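Local atomic coordinates of ABC-type transport system, sugar-family extracellular solute-binding protein (PDB entry 6HNI), a protein that binds tyrosine, probably as the extracellular substrate-binding lipoprotein of an ABC transporter, and has adhesive properties. Residues D38-G43 / I256-L261; L109-S114 / Y263-M268. The protein carries 1 engineered substitution. All coordinates share one frame; numbering follows the deposited sequence.

Contact 1 of 2, residues D38-G43 / I256-L261; sequences DATRTG and INYEKL. With TYR (tyrosine), chain B; EDO (1,2-ethanediol), chain C.
Ala39 and Gly43 form a small-xxx-small pair, one helical turn apart, that lets helix 35-50 lie against the first turn of helix 258-273 in one lobe of a periplasmic-binding-protein fold. With so little side chain between the backbones, the CA atoms of Ala39 and Glu259 come within 4.5 Å. Two CA-H...O contacts run in opposite senses across the seam: Glu259 CA approaches Ala39 O at 3.4 Å, and Gly43 CA approaches Glu259 O at 3.5 Å. Glycine suits its place because its bare CA leaves room for that carbonyl oxygen.

Deeper in, Thr40 lies alongside Tyr258, pointing the same way. Its methyl CG2 meets the edge of the ring in the ring plane, 3.7 Å from Tyr258 CD2, while its OG1 bonds back to Leu37 O. Ile256 CD1 sits over one face of the same ring, displaced toward the ring's periphery. The phenol reaches the ligand pocket: Tyr258 OH bonds to Asp137 OD2 and lies 3.5 Å from CE2 of the bound tyrosine, so one residue serves both the helix packing and the site.

Toward the outer side, Glu259 runs out extended, CG anti to the backbone N (chi1 -173°), which carries its carboxylate past the Thr42 methyl to a salt bridge with Lys46. A long acidic side chain can thus lay its methylenes over the seam and keep its charge at the outer side. Asn257 caps the start of helix 258-273: Lys260 N donates to Asn257 OD1 at 3.0 Å, from 50° above the carbonyl plane.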
loop_
_atom_site.group_PDB
_atom_site.type_symbol
_atom_site.label_atom_id
_atom_site.label_comp_id
_atom_site.label_asym_id
_atom_site.label_seq_id
_atom_site.Cartn_x
_atom_site.Cartn_y
_atom_site.Cartn_z
ATOM N N ASP A 38 2.564 2.146 -8.243
ATOM C CA ASP A 38 2.957 2.957 -9.424
ATOM C C ASP A 38 3.202 4.399 -9.020
ATOM O O ASP A 38 4.170 5.049 -9.486
ATOM C CB ASP A 38 1.826 2.962 -10.463
ATOM C CG ASP A 38 1.653 1.637 -11.232
ATOM O OD1 ASP A 38 2.477 0.687 -11.071
ATOM O OD2 ASP A 38 0.634 1.541 -12.014
ATOM N N ALA A 39 2.363 4.937 -8.157
ATOM C CA ALA A 39 2.491 6.348 -7.721
ATOM C C ALA A 39 3.794 6.563 -6.961
ATOM O O ALA A 39 4.487 7.618 -7.141
ATOM C CB ALA A 39 1.279 6.796 -6.889
ATOM N N THR A 40 4.213 5.612 -6.142
ATOM C CA THR A 40 5.467 5.792 -5.410
ATOM C C THR A 40 6.632 5.822 -6.364
ATOM O O THR A 40 7.583 6.593 -6.105
ATOM C CB THR A 40 5.730 4.771 -4.299
ATOM O OG1 THR A 40 6.027 3.490 -4.869
ATOM C CG2 THR A 40 4.563 4.658 -3.367
ATOM N N ARG A 41 6.643 4.995 -7.384
ATOM C CA ARG A 41 7.744 4.995 -8.348
ATOM C C ARG A 41 7.794 6.358 -9.043
ATOM O O ARG A 41 8.894 6.957 -9.234
ATOM C CB ARG A 41 7.577 3.837 -9.346
ATOM C CG ARG A 41 8.747 3.550 -10.270
ATOM C CD ARG A 41 8.700 4.412 -11.491
ATOM N NE ARG A 41 9.619 3.992 -12.556
ATOM C CZ ARG A 41 9.372 3.098 -13.515
ATOM N NH1 ARG A 41 10.257 2.889 -14.480
ATOM N NH2 ARG A 41 8.230 2.443 -13.578
ATOM N N THR A 42 6.637 6.857 -9.452
ATOM C CA THR A 42 6.546 8.157 -10.121
ATOM C C THR A 42 7.164 9.260 -9.264
ATOM O O THR A 42 8.019 10.064 -9.744
ATOM C CB THR A 42 5.085 8.465 -10.458
ATOM O OG1 THR A 42 4.672 7.526 -11.450
ATOM C CG2 THR A 42 4.900 9.874 -11.018
ATOM N N GLY A 43 6.773 9.337 -8.007
ATOM C CA GLY A 43 7.312 10.352 -7.090
ATOM C C GLY A 43 8.793 10.213 -6.846
ATOM O O GLY A 43 9.527 11.251 -6.814
ATOM N N ILE A 256 -3.580 8.342 2.469
ATOM C CA ILE A 256 -2.372 9.156 2.171
ATOM C C ILE A 256 -2.119 9.229 0.693
ATOM O O ILE A 256 -2.687 8.513 -0.152
ATOM C CB ILE A 256 -1.151 8.585 2.887
ATOM C CG1 ILE A 256 -0.739 7.233 2.271
ATOM C CG2 ILE A 256 -1.357 8.566 4.394
ATOM C CD1 ILE A 256 0.638 6.759 2.618
ATOM N N ASN A 257 -1.210 10.144 0.341
ATOM C CA ASN A 257 -0.818 10.369 -1.074
ATOM C C ASN A 257 0.455 9.619 -1.352
ATOM O O ASN A 257 1.570 9.987 -0.869
ATOM C CB ASN A 257 -0.640 11.891 -1.297
ATOM C CG ASN A 257 -0.309 12.263 -2.725
ATOM O OD1 ASN A 257 0.458 11.590 -3.391
ATOM N ND2 ASN A 257 -0.859 13.412 -3.183
ATOM N N TYR A 258 0.345 8.578 -2.170
ATOM C CA TYR A 258 1.487 7.693 -2.398
ATOM C C TYR A 258 2.578 8.312 -3.312
ATOM O O TYR A 258 3.759 8.002 -3.135
ATOM C CB TYR A 258 1.010 6.359 -2.961
ATOM C CG TYR A 258 0.584 5.381 -1.864
ATOM C CD1 TYR A 258 -0.690 5.480 -1.273
ATOM C CD2 TYR A 258 1.412 4.397 -1.426
ATOM C CE1 TYR A 258 -1.060 4.604 -0.288
ATOM C CE2 TYR A 258 0.999 3.462 -0.450
ATOM C CZ TYR A 258 -0.237 3.623 0.120
ATOM O OH TYR A 258 -0.683 2.708 1.083
ATOM N N GLU A 259 2.170 9.177 -4.228
ATOM C CA GLU A 259 3.199 9.896 -5.033
ATOM C C GLU A 259 4.048 10.725 -4.092
ATOM O O GLU A 259 5.303 10.755 -4.240
ATOM C CB GLU A 259 2.557 10.733 -6.108
ATOM C CG GLU A 259 3.678 11.311 -7.001
ATOM C CD GLU A 259 3.214 12.045 -8.260
ATOM O OE1 GLU A 259 2.088 11.807 -8.780
ATOM O OE2 GLU A 259 4.033 12.851 -8.770
ATOM N N LYS A 260 3.445 11.456 -3.168
ATOM C CA LYS A 260 4.240 12.239 -2.177
ATOM C C LYS A 260 5.119 11.364 -1.323
ATOM O O LYS A 260 6.236 11.741 -0.914
ATOM C CB LYS A 260 3.373 13.160 -1.328
ATOM C CG LYS A 260 2.625 14.205 -2.139
ATOM C CD LYS A 260 1.760 15.099 -1.281
ATOM C CE LYS A 260 1.103 16.193 -2.082
ATOM N NZ LYS A 260 0.596 17.215 -1.149
ATOM N N LEU A 261 4.627 10.192 -0.940
ATOM C CA LEU A 261 5.421 9.233 -0.155
ATOM C C LEU A 261 6.667 8.761 -0.936
ATOM O O LEU A 261 7.754 8.657 -0.362
ATOM C CB LEU A 261 4.555 8.041 0.313
ATOM C CG LEU A 261 5.084 7.224 1.476
ATOM C CD1 LEU A 261 4.868 7.963 2.802
ATOM C CD2 LEU A 261 4.370 5.843 1.540
HETATM N N TYR B . 1.044 -1.594 2.386
HETATM C CA TYR B . 1.388 -2.610 1.376
HETATM C C TYR B . 2.658 -3.334 1.795
HETATM O O TYR B . 3.177 -4.104 0.996
HETATM C CB TYR B . 1.385 -2.051 -0.062
HETATM C CG TYR B . 0.030 -1.615 -0.510
HETATM C CD1 TYR B . -0.994 -2.589 -0.703
HETATM C CD2 TYR B . -0.329 -0.313 -0.686
HETATM C CE1 TYR B . -2.265 -2.197 -1.034
HETATM C CE2 TYR B . -1.601 0.097 -1.022
HETATM C CZ TYR B . -2.608 -0.882 -1.195
HETATM O OH TYR B . -3.892 -0.493 -1.523
HETATM O OXT TYR B . 3.079 -3.220 2.927
HETATM C C1 EDO C . 7.974 0.666 -17.590
HETATM O O1 EDO C . 7.777 1.096 -16.231
HETATM C C2 EDO C . 9.387 0.115 -17.782
HETATM O O2 EDO C . 10.347 1.019 -17.194
#

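Contact 2 of 2, residues L109-S114 / Y263-M268. With TYR (tyrosine), chain B.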
loop_
_atom_site.group_PDB
_atom_site.type_symbol
_atom_site.label_atom_id
_atom_site.label_comp_id
_atom_site.label_asym_id
_atom_site.label_seq_id
_atom_site.Cartn_x
_atom_site.Cartn_y
_atom_site.Cartn_z
ATOM N N LEU A 109 16.158 1.350 0.163
ATOM C CA LEU A 109 15.142 2.318 0.549
ATOM C C LEU A 109 13.807 1.681 0.185
ATOM O O LEU A 109 13.595 1.296 -0.934
ATOM C CB LEU A 109 15.308 3.658 -0.170
ATOM C CG LEU A 109 16.449 4.524 0.431
ATOM C CD1 LEU A 109 16.508 5.719 -0.435
ATOM C CD2 LEU A 109 16.171 4.951 1.850
ATOM N N ILE A 110 12.926 1.684 1.170
ATOM C CA ILE A 110 11.573 1.085 0.998
ATOM C C ILE A 110 10.555 2.181 0.882
ATOM O O ILE A 110 10.710 3.314 1.362
ATOM C CB ILE A 110 11.247 0.156 2.209
ATOM C CG1 ILE A 110 11.017 0.910 3.476
ATOM C CG2 ILE A 110 12.310 -0.900 2.322
ATOM C CD1 ILE A 110 10.744 0.111 4.748
ATOM N N THR A 111 9.393 1.820 0.319
ATOM C CA THR A 111 8.206 2.625 0.404
ATOM C C THR A 111 6.997 1.633 0.344
ATOM O O THR A 111 7.182 0.444 -0.030
ATOM C CB THR A 111 8.029 3.634 -0.713
ATOM O OG1 THR A 111 6.964 4.571 -0.390
ATOM C CG2 THR A 111 7.830 3.032 -2.074
ATOM N N ALA A 112 5.844 2.166 0.728
ATOM C CA ALA A 112 4.559 1.340 0.693
ATOM C C ALA A 112 4.744 0.109 1.524
ATOM O O ALA A 112 4.179 -0.938 1.136
ATOM C CB ALA A 112 4.195 1.026 -0.716
ATOM N N VAL A 113 5.411 0.209 2.648
ATOM C CA VAL A 113 5.566 -0.861 3.630
ATOM C C VAL A 113 4.818 -0.446 4.862
ATOM O O VAL A 113 5.101 0.534 5.508
ATOM C CB VAL A 113 7.037 -1.137 3.958
ATOM C CG1 VAL A 113 7.214 -2.084 5.139
ATOM C CG2 VAL A 113 7.740 -1.638 2.735
ATOM N N SER A 114 3.784 -1.257 5.251
ATOM C CA SER A 114 2.918 -0.843 6.320
ATOM C C SER A 114 3.581 -0.814 7.667
ATOM O O SER A 114 3.328 0.087 8.465
ATOM C CB SER A 114 1.673 -1.782 6.420
ATOM O OG SER A 114 0.928 -1.794 5.249
ATOM N N TYR A 263 8.059 10.457 -3.379
ATOM C CA TYR A 263 8.922 11.672 -3.565
ATOM C C TYR A 263 9.782 11.798 -2.318
ATOM O O TYR A 263 11.013 12.024 -2.422
ATOM C CB TYR A 263 8.009 12.858 -3.764
ATOM C CG TYR A 263 8.793 14.096 -4.109
ATOM C CD1 TYR A 263 9.443 14.800 -3.116
ATOM C CD2 TYR A 263 8.953 14.506 -5.444
ATOM C CE1 TYR A 263 10.226 15.939 -3.427
ATOM C CE2 TYR A 263 9.717 15.643 -5.767
ATOM C CZ TYR A 263 10.348 16.318 -4.746
ATOM O OH TYR A 263 11.165 17.422 -5.076
ATOM N N LYS A 264 9.229 11.668 -1.112
ATOM C CA LYS A 264 10.003 11.693 0.127
ATOM C C LYS A 264 11.089 10.630 0.109
ATOM O O LYS A 264 12.242 10.844 0.495
ATOM C CB LYS A 264 9.069 11.534 1.372
ATOM C CG LYS A 264 9.770 11.310 2.685
ATOM C CD LYS A 264 10.519 12.557 3.134
ATOM C CE LYS A 264 11.138 12.325 4.516
ATOM N NZ LYS A 264 11.856 13.568 4.926
ATOM N N THR A 265 10.741 9.418 -0.339
ATOM C CA THR A 265 11.722 8.358 -0.411
ATOM C C THR A 265 12.907 8.734 -1.388
ATOM O O THR A 265 14.063 8.369 -1.126
ATOM C CB THR A 265 11.090 7.024 -0.868
ATOM O OG1 THR A 265 9.853 6.785 -0.116
ATOM C CG2 THR A 265 12.006 5.895 -0.582
ATOM N N GLY A 266 12.555 9.385 -2.486
ATOM C CA GLY A 266 13.585 9.858 -3.427
ATOM C C GLY A 266 14.473 10.884 -2.762
ATOM O O GLY A 266 15.701 10.877 -3.012
ATOM N N GLU A 267 13.930 11.768 -1.944
ATOM C CA GLU A 267 14.792 12.714 -1.197
ATOM C C GLU A 267 15.721 11.969 -0.272
ATOM O O GLU A 267 16.901 12.319 -0.128
ATOM C CB GLU A 267 13.992 13.715 -0.407
ATOM C CG GLU A 267 13.142 14.639 -1.218
ATOM C CD GLU A 267 12.516 15.744 -0.379
ATOM O OE1 GLU A 267 12.014 15.443 0.723
ATOM O OE2 GLU A 267 12.517 16.925 -0.827
ATOM N N MET A 268 15.278 10.854 0.353
ATOM C CA MET A 268 16.136 10.071 1.188
ATOM C C MET A 268 17.183 9.346 0.363
ATOM O O MET A 268 18.350 9.231 0.770
ATOM C CB MET A 268 15.268 9.027 1.952
ATOM C CG MET A 268 14.300 9.691 2.889
ATOM S SD MET A 268 13.052 8.645 3.677
ATOM C CE MET A 268 14.073 7.936 4.927
HETATM N N TYR B . 1.044 -1.594 2.386
HETATM C CA TYR B . 1.388 -2.610 1.376
HETATM C C TYR B . 2.658 -3.334 1.795
HETATM O O TYR B . 3.177 -4.104 0.996
HETATM C CB TYR B . 1.385 -2.051 -0.062
HETATM C CG TYR B . 0.030 -1.615 -0.510
HETATM C CD1 TYR B . -0.994 -2.589 -0.703
HETATM C CD2 TYR B . -0.329 -0.313 -0.686
HETATM C CE1 TYR B . -2.265 -2.197 -1.034
HETATM C CE2 TYR B . -1.601 0.097 -1.022
HETATM C CZ TYR B . -2.608 -0.882 -1.195
HETATM O OH TYR B . -3.892 -0.493 -1.523
HETATM O OXT TYR B . 3.079 -3.220 2.927
#
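Leu109 and Thr265 make the close part of this contact, where strand 109-111 runs almost exactly antiparallel to helix 263-268, with axes 8.8 Å apart. Leu109 CD1 settles on the helix backbone, 3.7 Å from Thr265 O and 3.8 Å from Met268 C, while its other methyl, CD2, reaches Met268 CB. Leucine's branched end suits the place, since each methyl finds a different part of the helix. Thr265 turns CG2 anti to its own N (chi1 -47° for OG1), which sends the methyl down to the strand, 3.5 Å from Ile110 O. Its hydroxyl bonds to Leu261 O a turn earlier and to Thr135 OG1.

Between these two segments the approach is looser at Thr111, whose OG1 stays 3.7 Å from Thr265 OG1, although Phe89 and Leu261 also pack against Thr111. Thr135 OG1 bonds to both hydroxyls, so a third threonine satisfies these buried polar atoms. On the helix's other side Glu267 points away from the strand and is partly exposed.

Past Thr111 the chain leaves the helix: Ala112, with left-handed helical backbone angles (57°/39°), turns the corner toward the ligand. Ser114 N donates to OXT of the bound tyrosine at 3.1 Å, and the ligand's amino N donates to Ser114 OG at 2.9 Å, so one serine reads both ends of the amino-acid group. A helix covering a parallel sheet whose strand runs on from its C-terminal end into the binding cleft is characteristic of the periplasmic-binding-protein fold.

Both contacts use helix 258-273, which meets helix 35-50 with its first turn in contact 1 and strand 108-113 along its next turns in contact 2. Contact 2 is wholly buried, and its chemistry is that of a sheet-helix core: methyls laid on backbone, with threonine hydroxyls satisfied through Thr135. Contact 1 is only partly buried, so its close backbone packing gives way to a charged outer side. The two join where Thr40 OG1 packs 3.4 Å from Thr111 CG2 and where Tyr258 meets Ala112. Both reach the bound tyrosine, contact 1 beside its ring and contact 2 at its amino and carboxylate groups.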